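Local coordinates for lipoprotein (Colwellia psychrerythraea, PDB 3O0Y), which is of unknown function, being a putative lipoprotein and largely helical DUF885 protein probably related in fold to the metallopeptidases of clan MA, at residues Asp155-Ile158 with Lys162-Leu165; Val198-Ala203 with Lys263-Leu268; Pro465-Thr470 with Pro550-Gly555. All blocks are in the same frame, centred on the assembly; numbering follows the deposited sequence.

How the contacts relate
The three contacts follow one another along a single, largely helical chain. Contact 1 is local, closing a turn of three residues; contacts 2 and 3 close spans of 59 and 79 residues and so join distant parts of the chain, the last near its centre. Contacts 1 and 2 lie about 25 and 24 Å from the chain centre and 32 Å apart, centre to centre, whereas contact 3 lies about 9 Å from that centre. Helix 236-268 relates the outer two: Leu242 touches contact 1, and residues 263-268 form half of contact 2. Helix 536-548 packs on Val198 of contact 2 and leads into 550-555 of contact 3; their nearest atoms are about 9 Å apart.

Contact 1. Residues Asp155-Ile158 with Lys162-Leu165; sequences DQPI and KEAL
Glu163 lays its extended side chain across Pro157, the two crossing at about a right angle. The contact begins at the root of the glutamate, where CB stands 3.5 Å from the carbonyl O of Pro157 and also faces the CA of Ile158. CG remains beside the same carbonyl, turned anti to the carbonyl carbon of Glu163 (chi1 -70°), and from there the chain runs extended. That course carries CD to 3.7 Å from Pro157 CB. At the tip the carboxylate divides its contacts: OE1 lies 3.3 Å from Pro157 CB, while OE2 is 3.8 Å from Pro157 CG, so the acid spans one side of the pyrrolidine ring. The polar partner of OE1 is the hydroxyl of Thr159 in the intervening turn, a hydrogen bond that restrains the carboxylate. Thr160 hydrogen-bonds through OG1 to the backbone N of Glu163, tying the same turn to the beginning of the helix.

No direct hydrogen bond joins the two segments. One water lies 2.7 Å from Pro157 O and equally near Glu163 O, placed to link the two carbonyls, although other acceptors close by compete for its protons. On the apolar side, Ile158 CG2 approaches Ala164 CB at 4.4 Å.

The arrangement is a tight connection between consecutive helices: the linker after helix 144-154 folds back on the first turn of helix 161-172. Beneath it, Ile158 and Ala164 both rest on Ile228 of helix 219-228, and Ala164 also touches Leu242 of helix 236-268.

Contact 2. Residues Val198-Ala203 with Lys263-Leu268; sequences VTLQGA and KASEQL
Leu200 carries the contact. Its CD2 makes the closer approaches, lodging between Leu268 CB and the backbone O of Ser265 at 3.6 Å from each, while CD1 lies against the Ser265 side chain, 3.9 Å from CB. With CG anti to the backbone N (chi1 -155°), the leucine reaches across to the other helix, and its side chain crosses that of Leu268 at about a right angle. The hydroxyl of Ser265 is engaged within its own helix, hydrogen-bonded to the O of Val261, with a weak bond from Gln185.

This is helix-on-helix packing in a helical part of the DUF885 fold: helix 197-210 meets the last turns of the long helix 236-268, and Gln185 of helix 174-190 touches both leucines. With an alanine here, both methyls are lost, and a gap would probably open between the helices, leaving Leu268 CB without its apolar partner.

The opposite side of helix 236-268 is looser and solvent-facing. Lys263 and Gln267 are exposed there, and Gln267 curls back along its own helix: NE2 donates to Lys263 O at 3.0 Å, nearly straight at 164°, from above the carbonyl plane. The same oxygen also accepts the backbone N-H of Gln267.

Contact 3. Residues Pro465-Thr470 with Pro550-Gly555; sequences PYNAYT and PGQALG
Asn467 and Gln552 meet through their amides with the planes 62° apart, a twisted rather than coplanar pairing. Two hydrogen bonds join the residues. Gln552 NE2 donates to Asn467 OD1 at 2.9 Å and 152°, on a lone pair in the carbonyl plane, although the acceptor is tilted from the amide plane of the glutamine. In return Asn467 ND2 donates to the backbone O of Gln552, also at 2.9 Å and at 157°, with the acceptor close to the asparagine's amide plane. Both sides of the asparagine amide are therefore held by one residue, which fixes its rotation. The bend of Gln552 at chi2, after CG leaves anti to its backbone N, brings NE2 round to OD1 of the asparagine.

Further bonds lock these buried amides. Asn467 ND2 also donates to Leu295 O, while Gln552 has Arg545 at OE1 and the hydroxyl of Tyr556 at NE2.

Beside this pair the backbones approach closely, with Ala468 CA 3.9 Å from Gly555 CA. Asn467 ND2 lies 3.7 Å from Gly555 CA, where a beta carbon would clash with the amide, so glycine permits the approach. Ala468 CA contributes a CA-H...O contact to Gly555 O at 3.6 Å.

Two helix starts meet here, those of 467-483 and 555-574, with Tyr466 at the N-cap of the first. A sulfate, probably from the crystallisation liquor, lies about 5 Å from the Gln552 side chain and may mark a pocket. In the gluzincin-type members of clan MA a glutamate on a later helix completes the zinc site; helix 467-483 may correspond to that helix, though no metal is part of this contact.

Contact 1. Residues Asp155-Ile158 with Lys162-Leu165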
loop_
_atom_site.group_PDB
_atom_site.type_symbol
_atom_site.label_atom_id
_atom_site.label_comp_id
_atom_site.label_asym_id
_atom_site.label_seq_id
_atom_site.Cartn_x
_atom_site.Cartn_y
_atom_site.Cartn_z
ATOM N N ASP A 155 2.040 15.668 -0.922
ATOM C CA ASP A 155 2.699 15.656 0.356
ATOM C C ASP A 155 3.740 16.749 0.518
ATOM O O ASP A 155 4.078 17.115 1.627
ATOM C CB ASP A 155 3.407 14.305 0.529
ATOM C CG ASP A 155 2.437 13.127 0.442
ATOM O OD1 ASP A 155 1.464 13.103 1.213
ATOM O OD2 ASP A 155 2.713 12.209 -0.362
ATOM N N GLN A 156 4.285 17.254 -0.574
ATOM C CA GLN A 156 5.326 18.252 -0.484
ATOM C C GLN A 156 4.741 19.616 -0.139
ATOM O O GLN A 156 3.869 20.109 -0.840
ATOM C CB GLN A 156 6.061 18.316 -1.821
ATOM C CG GLN A 156 7.262 19.230 -1.782
ATOM C CD GLN A 156 8.220 19.130 -2.941
ATOM O OE1 GLN A 156 8.961 20.105 -3.227
ATOM N NE2 GLN A 156 8.311 17.993 -3.531
ATOM N N PRO A 157 5.204 20.234 0.952
ATOM C CA PRO A 157 4.577 21.523 1.321
ATOM C C PRO A 157 4.928 22.620 0.354
ATOM O O PRO A 157 6.034 22.653 -0.118
ATOM C CB PRO A 157 5.211 21.847 2.669
ATOM C CG PRO A 157 6.455 21.073 2.714
ATOM C CD PRO A 157 6.267 19.833 1.894
ATOM N N ILE A 158 3.977 23.528 0.076
ATOM C CA ILE A 158 4.270 24.740 -0.662
ATOM C C ILE A 158 3.668 25.899 0.096
ATOM O O ILE A 158 2.546 26.315 -0.192
ATOM C CB ILE A 158 3.765 24.666 -2.120
ATOM C CG1 ILE A 158 4.418 23.478 -2.832
ATOM C CG2 ILE A 158 4.128 25.913 -2.880
ATOM C CD1 ILE A 158 3.752 23.133 -4.077
ATOM N N LYS A 162 10.771 29.525 -0.214
ATOM C CA LYS A 162 11.827 28.467 -0.215
ATOM C C LYS A 162 11.229 27.110 -0.611
ATOM O O LYS A 162 11.819 26.384 -1.426
ATOM C CB LYS A 162 12.562 28.396 1.146
ATOM C CG LYS A 162 13.454 27.227 1.334
ATOM C CD LYS A 162 14.677 27.266 0.434
ATOM C CE LYS A 162 15.560 26.022 0.725
ATOM N NZ LYS A 162 16.774 26.065 -0.114
ATOM N N GLU A 163 10.057 26.792 -0.079
ATOM C CA GLU A 163 9.362 25.544 -0.462
ATOM C C GLU A 163 8.927 25.552 -1.926
ATOM O O GLU A 163 9.036 24.554 -2.601
ATOM C CB GLU A 163 8.195 25.297 0.452
ATOM C CG GLU A 163 8.633 24.911 1.887
ATOM C CD GLU A 163 7.502 24.795 2.906
ATOM O OE1 GLU A 163 6.291 25.011 2.620
ATOM O OE2 GLU A 163 7.833 24.410 4.041
ATOM N N ALA A 164 8.506 26.694 -2.464
ATOM C CA ALA A 164 8.196 26.747 -3.895
ATOM C C ALA A 164 9.419 26.444 -4.721
ATOM O O ALA A 164 9.354 25.772 -5.742
ATOM C CB ALA A 164 7.673 28.136 -4.265
ATOM N N LEU A 165 10.537 26.977 -4.302
ATOM C CA LEU A 165 11.776 26.792 -5.035
ATOM C C LEU A 165 12.240 25.323 -4.922
ATOM O O LEU A 165 12.758 24.754 -5.885
ATOM C CB LEU A 165 12.846 27.752 -4.549
ATOM C CG LEU A 165 12.652 29.245 -4.953
ATOM C CD1 LEU A 165 13.640 30.152 -4.216
ATOM C CD2 LEU A 165 12.760 29.444 -6.479
HETATM O O HOH W 1 8.447 22.252 -1.271
#

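Contact 2. Residues Val198-Ala203 with Lys263-Leu268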
loop_
_atom_site.group_PDB
_atom_site.type_symbol
_atom_site.label_atom_id
_atom_site.label_comp_id
_atom_site.label_asym_id
_atom_site.label_seq_id
_atom_site.Cartn_x
_atom_site.Cartn_y
_atom_site.Cartn_z
ATOM N N VAL A 198 1.068 -6.783 -21.565
ATOM C CA VAL A 198 -0.028 -6.103 -20.895
ATOM C C VAL A 198 0.488 -5.037 -19.900
ATOM O O VAL A 198 -0.073 -3.910 -19.823
ATOM C CB VAL A 198 -1.001 -7.136 -20.291
ATOM C CG1 VAL A 198 -1.934 -6.484 -19.218
ATOM C CG2 VAL A 198 -1.883 -7.803 -21.362
ATOM N N THR A 199 1.484 -5.402 -19.110
ATOM C CA THR A 199 2.028 -4.493 -18.089
ATOM C C THR A 199 2.728 -3.332 -18.771
ATOM O O THR A 199 2.480 -2.183 -18.433
ATOM C CB THR A 199 3.015 -5.193 -17.154
ATOM O OG1 THR A 199 2.326 -6.266 -16.499
ATOM C CG2 THR A 199 3.639 -4.212 -16.110
ATOM N N LEU A 200 3.556 -3.626 -19.767
ATOM C CA LEU A 200 4.215 -2.592 -20.516
ATOM C C LEU A 200 3.246 -1.661 -21.270
ATOM O O LEU A 200 3.471 -0.448 -21.328
ATOM C CB LEU A 200 5.275 -3.209 -21.427
ATOM C CG LEU A 200 6.463 -2.379 -21.871
ATOM C CD1 LEU A 200 7.202 -1.668 -20.725
ATOM C CD2 LEU A 200 7.414 -3.299 -22.622
ATOM N N GLN A 201 2.190 -2.214 -21.861
ATOM C CA GLN A 201 1.205 -1.429 -22.578
ATOM C C GLN A 201 0.496 -0.514 -21.600
ATOM O O GLN A 201 0.161 0.618 -21.943
ATOM C CB GLN A 201 0.173 -2.327 -23.260
ATOM C CG GLN A 201 0.728 -3.125 -24.438
ATOM C CD GLN A 201 -0.224 -4.180 -24.987
ATOM O OE1 GLN A 201 -0.939 -4.882 -24.235
ATOM N NE2 GLN A 201 -0.206 -4.329 -26.319
ATOM N N GLY A 202 0.229 -1.006 -20.378
ATOM C CA GLY A 202 -0.435 -0.168 -19.407
ATOM C C GLY A 202 0.478 0.982 -18.945
ATOM O O GLY A 202 0.019 2.151 -18.814
ATOM N N ALA A 203 1.787 0.690 -18.806
ATOM C CA ALA A 203 2.785 1.741 -18.486
ATOM C C ALA A 203 2.827 2.808 -19.614
ATOM O O ALA A 203 2.853 4.019 -19.366
ATOM C CB ALA A 203 4.129 1.177 -18.285
ATOM N N LYS A 263 9.044 6.247 -25.135
ATOM C CA LYS A 263 9.684 5.722 -26.339
ATOM C C LYS A 263 10.508 4.484 -25.994
ATOM O O LYS A 263 10.426 3.484 -26.700
ATOM C CB LYS A 263 10.569 6.805 -26.977
ATOM C CG LYS A 263 11.323 6.371 -28.243
ATOM C CD LYS A 263 12.023 7.555 -28.933
ATOM C CE LYS A 263 12.732 7.064 -30.223
ATOM N NZ LYS A 263 13.850 7.969 -30.609
ATOM N N ALA A 264 11.286 4.537 -24.911
ATOM C CA ALA A 264 12.073 3.370 -24.503
ATOM C C ALA A 264 11.204 2.136 -24.255
ATOM O O ALA A 264 11.567 1.001 -24.638
ATOM C CB ALA A 264 12.947 3.716 -23.260
ATOM N N SER A 265 10.094 2.357 -23.543
ATOM C CA SER A 265 9.156 1.307 -23.229
ATOM C C SER A 265 8.531 0.740 -24.496
ATOM O O SER A 265 8.461 -0.495 -24.657
ATOM C CB SER A 265 8.084 1.840 -22.283
ATOM O OG SER A 265 8.677 2.211 -21.043
ATOM N N GLU A 266 8.136 1.632 -25.416
ATOM C CA GLU A 266 7.688 1.177 -26.746
ATOM C C GLU A 266 8.700 0.258 -27.463
ATOM O O GLU A 266 8.295 -0.793 -28.006
ATOM C CB GLU A 266 7.297 2.377 -27.621
ATOM C CG GLU A 266 5.930 2.904 -27.251
ATOM C CD GLU A 266 5.546 4.234 -27.917
ATOM O OE1 GLU A 266 4.334 4.502 -28.004
ATOM O OE2 GLU A 266 6.437 5.017 -28.320
ATOM N N GLN A 267 9.991 0.610 -27.441
ATOM C CA GLN A 267 11.066 -0.261 -27.973
ATOM C C GLN A 267 11.078 -1.659 -27.376
ATOM O O GLN A 267 11.484 -2.582 -28.024
ATOM C CB GLN A 267 12.502 0.268 -27.718
ATOM C CG GLN A 267 12.898 1.625 -28.254
ATOM C CD GLN A 267 12.253 1.964 -29.542
ATOM O OE1 GLN A 267 12.636 1.441 -30.623
ATOM N NE2 GLN A 267 11.296 2.877 -29.476
ATOM N N LEU A 268 10.711 -1.790 -26.108
ATOM C CA LEU A 268 10.690 -3.095 -25.451
ATOM C C LEU A 268 9.485 -4.004 -25.714
ATOM O O LEU A 268 9.531 -5.193 -25.427
ATOM C CB LEU A 268 10.721 -2.838 -23.925
ATOM C CG LEU A 268 11.961 -3.290 -23.220
ATOM C CD1 LEU A 268 13.215 -3.189 -24.003
ATOM C CD2 LEU A 268 12.053 -2.489 -21.895
#

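Contact 3. Residues Pro465-Thr470 with Pro550-Gly555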
loop_
_atom_site.group_PDB
_atom_site.type_symbol
_atom_site.label_atom_id
_atom_site.label_comp_id
_atom_site.label_asym_id
_atom_site.label_seq_id
_atom_site.Cartn_x
_atom_site.Cartn_y
_atom_site.Cartn_z
ATOM N N PRO A 465 6.788 -1.458 6.816
ATOM C CA PRO A 465 5.707 -1.799 5.882
ATOM C C PRO A 465 5.631 -3.314 5.708
ATOM O O PRO A 465 6.141 -3.804 4.631
ATOM C CB PRO A 465 6.222 -1.298 4.547
ATOM C CG PRO A 465 7.654 -1.278 4.676
ATOM C CD PRO A 465 8.046 -1.211 6.112
ATOM N N TYR A 466 5.422 -4.052 6.767
ATOM C CA TYR A 466 5.106 -5.472 6.755
ATOM C C TYR A 466 3.689 -5.690 6.132
ATOM O O TYR A 466 2.669 -5.506 6.784
ATOM C CB TYR A 466 5.149 -6.014 8.176
ATOM C CG TYR A 466 6.553 -6.235 8.639
ATOM C CD1 TYR A 466 7.310 -7.273 8.094
ATOM C CD2 TYR A 466 7.164 -5.393 9.569
ATOM C CE1 TYR A 466 8.655 -7.445 8.464
ATOM C CE2 TYR A 466 8.490 -5.600 9.919
ATOM C CZ TYR A 466 9.194 -6.600 9.403
ATOM O OH TYR A 466 10.522 -6.815 9.813
ATOM N N ASN A 467 3.650 -6.103 4.908
ATOM C CA ASN A 467 2.381 -6.227 4.169
ATOM C C ASN A 467 1.372 -7.179 4.828
ATOM O O ASN A 467 0.174 -6.876 4.863
ATOM C CB ASN A 467 2.733 -6.716 2.730
ATOM C CG ASN A 467 1.593 -6.675 1.780
ATOM O OD1 ASN A 467 1.069 -5.612 1.456
ATOM N ND2 ASN A 467 1.252 -7.839 1.233
ATOM N N ALA A 468 1.812 -8.361 5.299
ATOM C CA ALA A 468 0.903 -9.335 5.866
ATOM C C ALA A 468 0.334 -8.802 7.167
ATOM O O ALA A 468 -0.866 -8.872 7.395
ATOM C CB ALA A 468 1.583 -10.683 6.045
ATOM N N TYR A 469 1.161 -8.159 7.944
ATOM C CA TYR A 469 0.670 -7.516 9.183
ATOM C C TYR A 469 -0.349 -6.422 8.870
ATOM O O TYR A 469 -1.410 -6.327 9.495
ATOM C CB TYR A 469 1.834 -6.964 10.023
ATOM C CG TYR A 469 1.383 -6.258 11.268
ATOM C CD1 TYR A 469 1.391 -6.847 12.489
ATOM C CD2 TYR A 469 1.007 -4.937 11.174
ATOM C CE1 TYR A 469 0.976 -6.163 13.616
ATOM C CE2 TYR A 469 0.538 -4.260 12.279
ATOM C CZ TYR A 469 0.574 -4.845 13.485
ATOM O OH TYR A 469 0.147 -4.137 14.615
ATOM N N THR A 470 0.048 -5.515 8.011
ATOM C CA THR A 470 -0.665 -4.282 7.714
ATOM C C THR A 470 -1.988 -4.581 7.013
ATOM O O THR A 470 -3.026 -4.076 7.480
ATOM C CB THR A 470 0.194 -3.248 6.940
ATOM O OG1 THR A 470 1.406 -3.028 7.685
ATOM C CG2 THR A 470 -0.611 -1.904 6.795
ATOM N N PRO A 550 3.583 -9.307 -7.896
ATOM C CA PRO A 550 3.500 -10.658 -7.398
ATOM C C PRO A 550 3.688 -10.824 -5.904
ATOM O O PRO A 550 4.642 -10.334 -5.312
ATOM C CB PRO A 550 4.606 -11.411 -8.164
ATOM C CG PRO A 550 5.157 -10.468 -9.081
ATOM C CD PRO A 550 4.740 -9.087 -8.730
ATOM N N GLY A 551 2.720 -11.521 -5.305
ATOM C CA GLY A 551 2.684 -11.854 -3.894
ATOM C C GLY A 551 1.999 -10.874 -2.982
ATOM O O GLY A 551 1.621 -11.247 -1.840
ATOM N N GLN A 552 1.890 -9.626 -3.400
ATOM C CA GLN A 552 1.369 -8.538 -2.561
ATOM C C GLN A 552 -0.071 -8.865 -2.163
ATOM O O GLN A 552 -0.435 -8.595 -0.997
ATOM C CB GLN A 552 1.505 -7.132 -3.162
ATOM C CG GLN A 552 1.116 -5.980 -2.204
ATOM C CD GLN A 552 -0.346 -5.746 -1.989
ATOM O OE1 GLN A 552 -1.163 -5.959 -2.892
ATOM N NE2 GLN A 552 -0.717 -5.176 -0.790
ATOM N N ALA A 553 -0.843 -9.482 -3.053
ATOM C CA ALA A 553 -2.242 -9.774 -2.798
ATOM C C ALA A 553 -2.400 -10.868 -1.786
ATOM O O ALA A 553 -3.521 -11.121 -1.320
ATOM C CB ALA A 553 -2.974 -10.237 -4.123
ATOM N N LEU A 554 -1.322 -11.579 -1.442
ATOM C CA LEU A 554 -1.390 -12.666 -0.469
ATOM C C LEU A 554 -1.461 -12.182 1.001
ATOM O O LEU A 554 -1.963 -12.903 1.862
ATOM C CB LEU A 554 -0.199 -13.606 -0.660
ATOM C CG LEU A 554 0.001 -14.157 -2.042
ATOM C CD1 LEU A 554 1.305 -15.041 -1.999
ATOM C CD2 LEU A 554 -1.190 -14.956 -2.604
ATOM N N GLY A 555 -1.017 -10.949 1.290
ATOM C CA GLY A 555 -0.885 -10.486 2.654
ATOM C C GLY A 555 -2.155 -10.397 3.408
ATOM O O GLY A 555 -2.215 -10.618 4.659
#